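Local coordinates for MavE (Legionella pneumophila subsp. pneumophila, PDB 6PIR), which acts as a virulence effector required for endoplasmic reticulum-mediated remodelling of the Legionella-containing vacuole and for lysosomal evasion, at residues I47-W57 with L99-T110; D56-F65 with E113-E121. All blocks are in the same frame, centred on the assembly; numbering follows the deposited sequence.

Contact 1 of 2, residues I47-W57 with L99-T110; sequences INSRITNADDW and LDNYVPLLTANT
Thr52 and Thr107 show how a loop can be pinned to the C-terminal end of a helix by small hydroxyl side chains. The OG1 of Thr107 sits between its own backbone N and carbonyl carbon (chi1 59°), which lets it turn back to donate to Val103 O at 2.7 Å and accept from the backbone N of Thr52 at 2.8 Å, the latter almost straight at 176°. Thr52 returns the grip: its OG1 donates to a lone pair of Pro104 O, 2.8 Å away and in the carbonyl plane. The carbon side of Thr107 packs: CG2 faces Ile51, and CB lies 3.7 Å from Trp57 CZ2.

Two residues before Thr52, Arg50 reaches back along the helix to Asp100, about two turns before Thr107. In this side-on salt bridge NE and NH2 (2.7 Å) both bond to Asp100 OD1, in the guanidinium plane; converging on one atom, both bonds are bent. Ile47, earlier in the loop, packs its CG1 on Leu99 CD2 at 3.7 Å. Val103 O is gripped twice by Thr107, by N and OG1 from opposite faces of its plane, so side-chain hydroxyls supplement the backbone bonds where the helix ends, beside the Ile47-Leu99 packing.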
loop_
_atom_site.group_PDB
_atom_site.type_symbol
_atom_site.label_atom_id
_atom_site.label_comp_id
_atom_site.label_asym_id
_atom_site.label_seq_id
_atom_site.Cartn_x
_atom_site.Cartn_y
_atom_site.Cartn_z
ATOM N N ILE A 47 2.450 8.366 -5.835
ATOM C CA ILE A 47 2.252 6.943 -6.125
ATOM C C ILE A 47 2.039 6.719 -7.617
ATOM O O ILE A 47 2.550 5.744 -8.188
ATOM C CB ILE A 47 1.078 6.401 -5.289
ATOM C CG1 ILE A 47 1.368 6.598 -3.795
ATOM C CG2 ILE A 47 0.820 4.941 -5.587
ATOM C CD1 ILE A 47 0.120 6.619 -2.905
ATOM N N ASN A 48 1.347 7.658 -8.287
ATOM C CA ASN A 48 1.074 7.556 -9.724
ATOM C C ASN A 48 2.324 7.233 -10.537
ATOM O O ASN A 48 2.295 6.377 -11.434
ATOM C CB ASN A 48 0.466 8.869 -10.229
ATOM C CG ASN A 48 -1.035 8.861 -10.209
ATOM O OD1 ASN A 48 -1.647 7.811 -10.057
ATOM N ND2 ASN A 48 -1.645 10.041 -10.348
ATOM N N SER A 49 3.440 7.872 -10.224
ATOM C CA SER A 49 4.618 7.663 -11.063
ATOM C C SER A 49 5.216 6.260 -10.948
ATOM O O SER A 49 6.049 5.890 -11.783
ATOM C CB SER A 49 5.687 8.680 -10.706
ATOM O OG SER A 49 6.154 8.449 -9.390
ATOM N N ARG A 50 4.833 5.481 -9.943
ATOM C CA ARG A 50 5.426 4.169 -9.699
ATOM C C ARG A 50 4.595 3.014 -10.263
ATOM O O ARG A 50 4.976 1.848 -10.124
ATOM C CB ARG A 50 5.642 4.017 -8.191
ATOM C CG ARG A 50 6.637 5.051 -7.616
ATOM C CD ARG A 50 6.453 5.312 -6.110
ATOM N NE ARG A 50 7.637 5.918 -5.490
ATOM C CZ ARG A 50 7.963 7.204 -5.577
ATOM N NH1 ARG A 50 7.181 8.036 -6.263
ATOM N NH2 ARG A 50 9.061 7.662 -4.975
ATOM N N ILE A 51 3.457 3.306 -10.883
ATOM C CA ILE A 51 2.597 2.255 -11.415
ATOM C C ILE A 51 3.201 1.660 -12.675
ATOM O O ILE A 51 3.561 2.382 -13.610
ATOM C CB ILE A 51 1.193 2.822 -11.692
ATOM C CG1 ILE A 51 0.529 3.225 -10.380
ATOM C CG2 ILE A 51 0.328 1.799 -12.419
ATOM C CD1 ILE A 51 -0.882 3.864 -10.541
ATOM N N THR A 52 3.310 0.333 -12.712
ATOM C CA THR A 52 3.822 -0.357 -13.886
ATOM C C THR A 52 2.856 -0.272 -15.057
ATOM O O THR A 52 1.665 -0.576 -14.928
ATOM C CB THR A 52 4.088 -1.815 -13.549
ATOM O OG1 THR A 52 5.105 -1.845 -12.548
ATOM C CG2 THR A 52 4.545 -2.575 -14.778
ATOM N N ASN A 53 3.398 0.107 -16.210
ATOM C CA ASN A 53 2.635 0.275 -17.439
ATOM C C ASN A 53 1.453 1.197 -17.192
ATOM O O ASN A 53 0.314 0.889 -17.524
ATOM C CB ASN A 53 2.200 -1.063 -18.014
ATOM C CG ASN A 53 3.388 -1.896 -18.489
ATOM O OD1 ASN A 53 4.405 -1.349 -18.959
ATOM N ND2 ASN A 53 3.273 -3.215 -18.369
ATOM N N ALA A 54 1.762 2.346 -16.599
ATOM C CA ALA A 54 0.734 3.280 -16.161
ATOM C C ALA A 54 -0.110 3.814 -17.320
ATOM O O ALA A 54 -1.264 4.198 -17.112
ATOM C CB ALA A 54 1.405 4.426 -15.409
ATOM N N ASP A 55 0.444 3.870 -18.536
ATOM C CA ASP A 55 -0.307 4.335 -19.703
ATOM C C ASP A 55 -1.387 3.365 -20.139
ATOM O O ASP A 55 -2.274 3.762 -20.915
ATOM C CB ASP A 55 0.628 4.631 -20.869
ATOM C CG ASP A 55 1.586 5.748 -20.556
ATOM O OD1 ASP A 55 1.249 6.584 -19.686
ATOM O OD2 ASP A 55 2.654 5.806 -21.185
ATOM N N ASP A 56 -1.359 2.137 -19.634
ATOM C CA ASP A 56 -2.403 1.144 -19.840
ATOM C C ASP A 56 -3.429 1.129 -18.716
ATOM O O ASP A 56 -4.355 0.317 -18.762
ATOM C CB ASP A 56 -1.807 -0.261 -19.962
ATOM C CG ASP A 56 -0.984 -0.433 -21.198
ATOM O OD1 ASP A 56 -1.410 0.043 -22.265
ATOM O OD2 ASP A 56 0.092 -1.060 -21.109
ATOM N N TRP A 57 -3.273 1.974 -17.695
ATOM C CA TRP A 57 -4.221 2.071 -16.593
ATOM C C TRP A 57 -5.185 3.239 -16.832
ATOM O O TRP A 57 -4.750 4.333 -17.203
ATOM C CB TRP A 57 -3.474 2.303 -15.274
ATOM C CG TRP A 57 -2.805 1.084 -14.645
ATOM C CD1 TRP A 57 -1.814 0.300 -15.176
ATOM C CD2 TRP A 57 -3.122 0.525 -13.370
ATOM N NE1 TRP A 57 -1.459 -0.694 -14.278
ATOM C CE2 TRP A 57 -2.249 -0.576 -13.160
ATOM C CE3 TRP A 57 -4.018 0.885 -12.351
ATOM C CZ2 TRP A 57 -2.279 -1.339 -11.986
ATOM C CZ3 TRP A 57 -4.053 0.107 -11.191
ATOM C CH2 TRP A 57 -3.193 -0.986 -11.024
ATOM N N LEU A 99 6.648 2.306 -1.487
ATOM C CA LEU A 99 6.398 3.092 -2.690
ATOM C C LEU A 99 7.359 2.733 -3.819
ATOM O O LEU A 99 6.937 2.503 -4.961
ATOM C CB LEU A 99 6.498 4.575 -2.315
ATOM C CG LEU A 99 5.417 4.945 -1.292
ATOM C CD1 LEU A 99 5.620 6.341 -0.666
ATOM C CD2 LEU A 99 4.067 4.897 -1.944
ATOM N N ASP A 100 8.660 2.675 -3.527
ATOM C CA ASP A 100 9.658 2.576 -4.570
ATOM C C ASP A 100 9.858 1.130 -5.004
ATOM O O ASP A 100 10.103 0.865 -6.188
ATOM C CB ASP A 100 10.989 3.163 -4.075
ATOM C CG ASP A 100 10.886 4.647 -3.702
ATOM O OD1 ASP A 100 9.834 5.266 -3.943
ATOM O OD2 ASP A 100 11.864 5.203 -3.150
ATOM N N ASN A 101 9.821 0.189 -4.062
ATOM C CA ASN A 101 10.026 -1.206 -4.416
ATOM C C ASN A 101 8.710 -1.931 -4.730
ATOM O O ASN A 101 8.644 -2.683 -5.708
ATOM C CB ASN A 101 10.782 -1.934 -3.298
ATOM C CG ASN A 101 12.269 -1.543 -3.227
ATOM O OD1 ASN A 101 13.178 -2.300 -3.657
ATOM N ND2 ASN A 101 12.526 -0.379 -2.675
ATOM N N TYR A 102 7.660 -1.748 -3.919
ATOM C CA TYR A 102 6.520 -2.645 -4.011
ATOM C C TYR A 102 5.410 -2.150 -4.914
ATOM O O TYR A 102 4.724 -2.978 -5.503
ATOM C CB TYR A 102 5.949 -2.928 -2.621
ATOM C CG TYR A 102 6.771 -4.006 -1.963
ATOM C CD1 TYR A 102 7.948 -3.678 -1.311
ATOM C CD2 TYR A 102 6.428 -5.353 -2.081
ATOM C CE1 TYR A 102 8.750 -4.660 -0.751
ATOM C CE2 TYR A 102 7.225 -6.361 -1.508
ATOM C CZ TYR A 102 8.381 -5.998 -0.843
ATOM O OH TYR A 102 9.196 -6.970 -0.267
ATOM N N VAL A 103 5.208 -0.835 -5.060
ATOM C CA VAL A 103 4.180 -0.357 -5.989
ATOM C C VAL A 103 4.423 -0.868 -7.397
ATOM O O VAL A 103 3.460 -1.336 -8.029
ATOM C CB VAL A 103 4.055 1.172 -5.911
ATOM C CG1 VAL A 103 3.273 1.678 -7.097
ATOM C CG2 VAL A 103 3.372 1.583 -4.621
ATOM N N PRO A 104 5.663 -0.880 -7.937
ATOM C CA PRO A 104 5.872 -1.525 -9.250
ATOM C C PRO A 104 5.520 -3.002 -9.265
ATOM O O PRO A 104 4.971 -3.505 -10.252
ATOM C CB PRO A 104 7.372 -1.304 -9.512
ATOM C CG PRO A 104 7.658 -0.043 -8.797
ATOM C CD PRO A 104 6.830 -0.057 -7.549
ATOM N N LEU A 105 5.797 -3.705 -8.167
ATOM C CA LEU A 105 5.452 -5.121 -8.097
ATOM C C LEU A 105 3.948 -5.308 -8.050
ATOM O O LEU A 105 3.386 -6.124 -8.785
ATOM C CB LEU A 105 6.077 -5.756 -6.861
ATOM C CG LEU A 105 7.554 -6.016 -6.943
ATOM C CD1 LEU A 105 8.011 -6.530 -5.600
ATOM C CD2 LEU A 105 7.809 -7.039 -8.056
ATOM N N LEU A 106 3.292 -4.577 -7.163
ATOM C CA LEU A 106 1.853 -4.723 -6.975
ATOM C C LEU A 106 1.073 -4.377 -8.234
ATOM O O LEU A 106 0.009 -4.962 -8.479
ATOM C CB LEU A 106 1.393 -3.831 -5.814
ATOM C CG LEU A 106 1.864 -4.174 -4.400
ATOM C CD1 LEU A 106 1.635 -2.978 -3.519
ATOM C CD2 LEU A 106 1.162 -5.402 -3.830
ATOM N N THR A 107 1.573 -3.440 -9.050
ATOM C CA THR A 107 0.853 -2.969 -10.234
ATOM C C THR A 107 1.275 -3.688 -11.512
ATOM O O THR A 107 0.785 -3.355 -12.599
ATOM C CB THR A 107 1.042 -1.460 -10.406
ATOM O OG1 THR A 107 2.433 -1.159 -10.545
ATOM C CG2 THR A 107 0.470 -0.698 -9.194
ATOM N N ALA A 108 2.129 -4.699 -11.405
ATOM C CA ALA A 108 2.598 -5.453 -12.555
ATOM C C ALA A 108 1.643 -6.601 -12.856
ATOM O O ALA A 108 1.005 -7.136 -11.949
ATOM C CB ALA A 108 4.000 -6.010 -12.278
ATOM N N ASN A 109 1.573 -6.991 -14.144
ATOM C CA ASN A 109 0.844 -8.183 -14.610
ATOM C C ASN A 109 -0.624 -8.162 -14.214
ATOM O O ASN A 109 -1.193 -9.199 -13.865
ATOM C CB ASN A 109 1.473 -9.490 -14.131
ATOM C CG ASN A 109 2.877 -9.674 -14.628
ATOM O OD1 ASN A 109 3.136 -9.512 -15.818
ATOM N ND2 ASN A 109 3.789 -10.037 -13.734
ATOM N N THR A 110 -1.236 -6.985 -14.213
ATOM C CA THR A 110 -2.642 -6.929 -13.842
ATOM C C THR A 110 -3.532 -7.219 -15.040
ATOM O O THR A 110 -3.191 -6.955 -16.203
ATOM C CB THR A 110 -3.027 -5.580 -13.227
ATOM O OG1 THR A 110 -2.832 -4.515 -14.182
ATOM C CG2 THR A 110 -2.225 -5.349 -11.929
#

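Contact 2 of 2, residues D56-F65 with E113-E121; sequences DWSKEDKLKF and ENRLKSVRE
Arg115 lies along one face of the Trp57 indole, a compact example of an arginine that serves an aromatic ring and a carbonyl at once. Its chain is extended from CG to NE, which carries CD over the middle of the ring, 3.6 Å from the centroid of the five-membered ring and 11° off its normal, a CH-pi contact. The guanidinium follows in a cation-pi stack, its plane turned only 19° from that of the indole. Beyond the ring NH2 donates to Asp56 O at 2.6 Å, approaching from above the carbonyl plane.

Asp61 stands across this arginine, with carboxylate and guanidinium planes nearly perpendicular. Rather than a direct salt bridge, water 1 joins Asp61 OD2 (2.7 Å) to Arg115 NE (3.0 Å) and also accepts from Ser58 N; water 3 accepts from Arg115 N and lies within hydrogen-bonding distance of OD2. Leu116 and Asp61 lie alongside one another, pointing opposite ways, with Leu116 CD2 3.4 Å from Asp61 OD1 and CD1 beside Phe65 CB. Val119 forks between two ring edges, CG2 against Trp57 CH2 at 3.7 Å and CG1 against Phe65 CE1 at 3.9 Å.

Ser58 and Asn114 N-cap helices 59-77 and 115-134, whose first turns run in the same general direction at 32° to each other. Ile51, from the loop before helix 59-77, touches Trp57, and Thr107, just after helix 85-106, touches Phe65.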
loop_
_atom_site.group_PDB
_atom_site.type_symbol
_atom_site.label_atom_id
_atom_site.label_comp_id
_atom_site.label_asym_id
_atom_site.label_seq_id
_atom_site.Cartn_x
_atom_site.Cartn_y
_atom_site.Cartn_z
ATOM N N ASP A 56 -1.359 2.137 -19.634
ATOM C CA ASP A 56 -2.403 1.144 -19.840
ATOM C C ASP A 56 -3.429 1.129 -18.716
ATOM O O ASP A 56 -4.355 0.317 -18.762
ATOM C CB ASP A 56 -1.807 -0.261 -19.962
ATOM C CG ASP A 56 -0.984 -0.433 -21.198
ATOM O OD1 ASP A 56 -1.410 0.043 -22.265
ATOM O OD2 ASP A 56 0.092 -1.060 -21.109
ATOM N N TRP A 57 -3.273 1.974 -17.695
ATOM C CA TRP A 57 -4.221 2.071 -16.593
ATOM C C TRP A 57 -5.185 3.239 -16.832
ATOM O O TRP A 57 -4.750 4.333 -17.203
ATOM C CB TRP A 57 -3.474 2.303 -15.274
ATOM C CG TRP A 57 -2.805 1.084 -14.645
ATOM C CD1 TRP A 57 -1.814 0.300 -15.176
ATOM C CD2 TRP A 57 -3.122 0.525 -13.370
ATOM N NE1 TRP A 57 -1.459 -0.694 -14.278
ATOM C CE2 TRP A 57 -2.249 -0.576 -13.160
ATOM C CE3 TRP A 57 -4.018 0.885 -12.351
ATOM C CZ2 TRP A 57 -2.279 -1.339 -11.986
ATOM C CZ3 TRP A 57 -4.053 0.107 -11.191
ATOM C CH2 TRP A 57 -3.193 -0.986 -11.024
ATOM N N SER A 58 -6.475 3.014 -16.594
ATOM C CA SER A 58 -7.421 4.125 -16.636
ATOM C C SER A 58 -7.179 5.076 -15.466
ATOM O O SER A 58 -6.603 4.705 -14.448
ATOM C CB SER A 58 -8.853 3.621 -16.596
ATOM O OG SER A 58 -9.165 3.043 -15.338
ATOM N N LYS A 59 -7.631 6.325 -15.626
ATOM C CA LYS A 59 -7.515 7.300 -14.543
ATOM C C LYS A 59 -8.234 6.806 -13.296
ATOM O O LYS A 59 -7.743 6.971 -12.175
ATOM C CB LYS A 59 -8.062 8.669 -14.999
ATOM C CG LYS A 59 -8.234 9.697 -13.861
ATOM C CD LYS A 59 -8.757 11.066 -14.327
ATOM C CE LYS A 59 -10.275 11.117 -14.284
ATOM N NZ LYS A 59 -10.811 12.522 -14.306
ATOM N N GLU A 60 -9.395 6.191 -13.469
ATOM C CA GLU A 60 -10.163 5.739 -12.316
ATOM C C GLU A 60 -9.433 4.627 -11.558
ATOM O O GLU A 60 -9.471 4.591 -10.322
ATOM C CB GLU A 60 -11.542 5.273 -12.749
ATOM C CG GLU A 60 -12.404 6.429 -13.190
ATOM C CD GLU A 60 -12.723 7.420 -12.067
ATOM O OE1 GLU A 60 -13.179 6.990 -10.970
ATOM O OE2 GLU A 60 -12.545 8.635 -12.306
ATOM N N ASP A 61 -8.817 3.676 -12.282
ATOM C CA ASP A 61 -8.048 2.618 -11.627
ATOM C C ASP A 61 -6.841 3.186 -10.891
ATOM O O ASP A 61 -6.485 2.720 -9.797
ATOM C CB ASP A 61 -7.569 1.589 -12.660
ATOM C CG ASP A 61 -8.652 0.583 -13.063
ATOM O OD1 ASP A 61 -9.724 0.527 -12.434
ATOM O OD2 ASP A 61 -8.435 -0.138 -14.057
ATOM N N LYS A 62 -6.149 4.127 -11.511
ATOM C CA LYS A 62 -5.042 4.783 -10.828
ATOM C C LYS A 62 -5.520 5.479 -9.555
ATOM O O LYS A 62 -4.854 5.430 -8.508
ATOM C CB LYS A 62 -4.416 5.808 -11.755
ATOM C CG LYS A 62 -3.677 5.229 -12.917
ATOM C CD LYS A 62 -3.001 6.343 -13.658
ATOM C CE LYS A 62 -2.728 5.946 -15.087
ATOM N NZ LYS A 62 -1.996 7.007 -15.818
ATOM N N LEU A 63 -6.659 6.177 -9.637
ATOM C CA LEU A 63 -7.160 6.892 -8.468
ATOM C C LEU A 63 -7.529 5.912 -7.369
ATOM O O LEU A 63 -7.213 6.129 -6.198
ATOM C CB LEU A 63 -8.387 7.756 -8.834
ATOM N N LYS A 64 -8.190 4.831 -7.723
ATOM C CA LYS A 64 -8.537 3.832 -6.724
ATOM C C LYS A 64 -7.279 3.278 -6.054
ATOM O O LYS A 64 -7.209 3.166 -4.821
ATOM C CB LYS A 64 -9.371 2.717 -7.363
ATOM C CG LYS A 64 -10.845 3.097 -7.632
ATOM C CD LYS A 64 -11.668 1.829 -7.985
ATOM C CE LYS A 64 -13.109 2.128 -8.387
ATOM N NZ LYS A 64 -13.269 2.669 -9.778
ATOM N N PHE A 65 -6.262 2.959 -6.855
ATOM C CA PHE A 65 -5.053 2.348 -6.310
ATOM C C PHE A 65 -4.295 3.316 -5.415
ATOM O O PHE A 65 -3.911 2.960 -4.292
ATOM C CB PHE A 65 -4.169 1.842 -7.451
ATOM C CG PHE A 65 -2.835 1.355 -6.990
ATOM C CD1 PHE A 65 -2.712 0.131 -6.362
ATOM C CD2 PHE A 65 -1.708 2.155 -7.125
ATOM C CE1 PHE A 65 -1.455 -0.318 -5.917
ATOM C CE2 PHE A 65 -0.462 1.702 -6.691
ATOM C CZ PHE A 65 -0.347 0.465 -6.081
ATOM N N GLU A 113 -9.258 -6.533 -17.393
ATOM C CA GLU A 113 -10.664 -6.684 -17.058
ATOM C C GLU A 113 -10.979 -6.145 -15.671
ATOM O O GLU A 113 -12.095 -5.670 -15.421
ATOM C CB GLU A 113 -11.024 -8.166 -17.110
ATOM C CG GLU A 113 -12.451 -8.452 -16.811
ATOM C CD GLU A 113 -13.334 -8.024 -17.951
ATOM O OE1 GLU A 113 -14.420 -7.452 -17.699
ATOM O OE2 GLU A 113 -12.944 -8.272 -19.115
ATOM N N ASN A 114 -10.027 -6.232 -14.760
ATOM C CA ASN A 114 -10.225 -5.798 -13.385
ATOM C C ASN A 114 -8.871 -5.690 -12.711
ATOM O O ASN A 114 -8.465 -6.588 -11.969
ATOM C CB ASN A 114 -11.151 -6.754 -12.643
ATOM C CG ASN A 114 -11.594 -6.211 -11.302
ATOM O OD1 ASN A 114 -10.944 -5.338 -10.712
ATOM N ND2 ASN A 114 -12.681 -6.762 -10.791
ATOM N N ARG A 115 -8.168 -4.592 -12.980
ATOM C CA ARG A 115 -6.791 -4.453 -12.517
ATOM C C ARG A 115 -6.687 -4.447 -11.003
ATOM O O ARG A 115 -5.686 -4.917 -10.446
ATOM C CB ARG A 115 -6.188 -3.175 -13.072
ATOM C CG ARG A 115 -6.058 -3.143 -14.569
ATOM C CD ARG A 115 -5.022 -2.108 -14.969
ATOM N NE ARG A 115 -4.980 -1.867 -16.408
ATOM C CZ ARG A 115 -4.352 -2.640 -17.288
ATOM N NH1 ARG A 115 -3.733 -3.736 -16.880
ATOM N NH2 ARG A 115 -4.352 -2.324 -18.585
ATOM N N LEU A 116 -7.680 -3.878 -10.317
ATOM C CA LEU A 116 -7.594 -3.809 -8.867
ATOM C C LEU A 116 -7.812 -5.172 -8.239
ATOM O O LEU A 116 -7.231 -5.455 -7.180
ATOM C CB LEU A 116 -8.594 -2.781 -8.347
ATOM C CG LEU A 116 -8.108 -1.309 -8.420
ATOM C CD1 LEU A 116 -6.754 -1.039 -7.735
ATOM C CD2 LEU A 116 -8.033 -0.782 -9.831
ATOM N N LYS A 117 -8.596 -6.040 -8.889
ATOM C CA LYS A 117 -8.670 -7.419 -8.418
ATOM C C LYS A 117 -7.290 -8.066 -8.519
ATOM O O LYS A 117 -6.852 -8.796 -7.607
ATOM C CB LYS A 117 -9.738 -8.183 -9.220
ATOM C CG LYS A 117 -9.954 -9.647 -8.779
ATOM C CD LYS A 117 -11.026 -10.388 -9.623
ATOM C CE LYS A 117 -12.440 -9.799 -9.503
ATOM N NZ LYS A 117 -13.467 -10.692 -10.195
ATOM N N SER A 118 -6.565 -7.773 -9.602
ATOM C CA SER A 118 -5.206 -8.323 -9.732
ATOM C C SER A 118 -4.282 -7.771 -8.673
ATOM O O SER A 118 -3.441 -8.503 -8.141
ATOM C CB SER A 118 -4.627 -8.045 -11.114
ATOM O OG SER A 118 -5.310 -8.753 -12.127
ATOM N N VAL A 119 -4.388 -6.467 -8.384
ATOM C CA VAL A 119 -3.573 -5.874 -7.333
ATOM C C VAL A 119 -3.857 -6.570 -6.019
ATOM O O VAL A 119 -2.942 -6.929 -5.282
ATOM C CB VAL A 119 -3.819 -4.360 -7.221
ATOM C CG1 VAL A 119 -3.084 -3.828 -5.985
ATOM C CG2 VAL A 119 -3.348 -3.665 -8.494
ATOM N N ARG A 120 -5.140 -6.750 -5.707
ATOM C CA ARG A 120 -5.542 -7.461 -4.507
ATOM C C ARG A 120 -4.838 -8.810 -4.423
ATOM O O ARG A 120 -4.290 -9.164 -3.376
ATOM C CB ARG A 120 -7.057 -7.628 -4.527
ATOM C CG ARG A 120 -7.745 -7.948 -3.227
ATOM C CD ARG A 120 -9.241 -7.608 -3.431
ATOM N NE ARG A 120 -9.996 -8.622 -4.170
ATOM C CZ ARG A 120 -11.081 -8.366 -4.909
ATOM N NH1 ARG A 120 -11.531 -7.124 -5.030
ATOM N NH2 ARG A 120 -11.714 -9.352 -5.552
ATOM N N GLU A 121 -4.820 -9.564 -5.536
ATOM C CA GLU A 121 -4.247 -10.912 -5.497
ATOM C C GLU A 121 -2.719 -10.886 -5.436
ATOM O O GLU A 121 -2.114 -11.662 -4.685
ATOM C CB GLU A 121 -4.786 -11.716 -6.667
ATOM C CG GLU A 121 -6.273 -12.011 -6.439
ATOM C CD GLU A 121 -6.992 -12.335 -7.727
ATOM O OE1 GLU A 121 -6.331 -12.198 -8.779
ATOM O OE2 GLU A 121 -8.196 -12.700 -7.690
HETATM O O HOH W 1 -7.144 0.238 -16.343
HETATM O O HOH W 2 -10.202 -2.460 -11.215
HETATM O O HOH W 3 -9.749 -2.446 -14.361
#

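In the fold
The two contacts show how one aromatic residue can serve two interfaces. Their centres lie about 10 Å apart on the same side of the chain's centre, and their segments share Asp56 and Trp57. Contact 1 sets Thr107 and Thr110 beside the indole; contact 2 sets Arg115 and Val119 there. A probable hydrogen bond between Thr110 OG1 and Arg115 NH1 (2.9 Å) connects them directly, and Thr107 CG2 reaches Phe65 CZ at 3.4 Å. Together they draw the loop 47-57 and helices 59-77, 85-106 and 115-134 into one cluster, in the part preceding the full-length protein's C-terminal transmembrane helix. The sequence matching the NPxY motif, Asn42 to Tyr45, closely precedes the loop, outside both contacts.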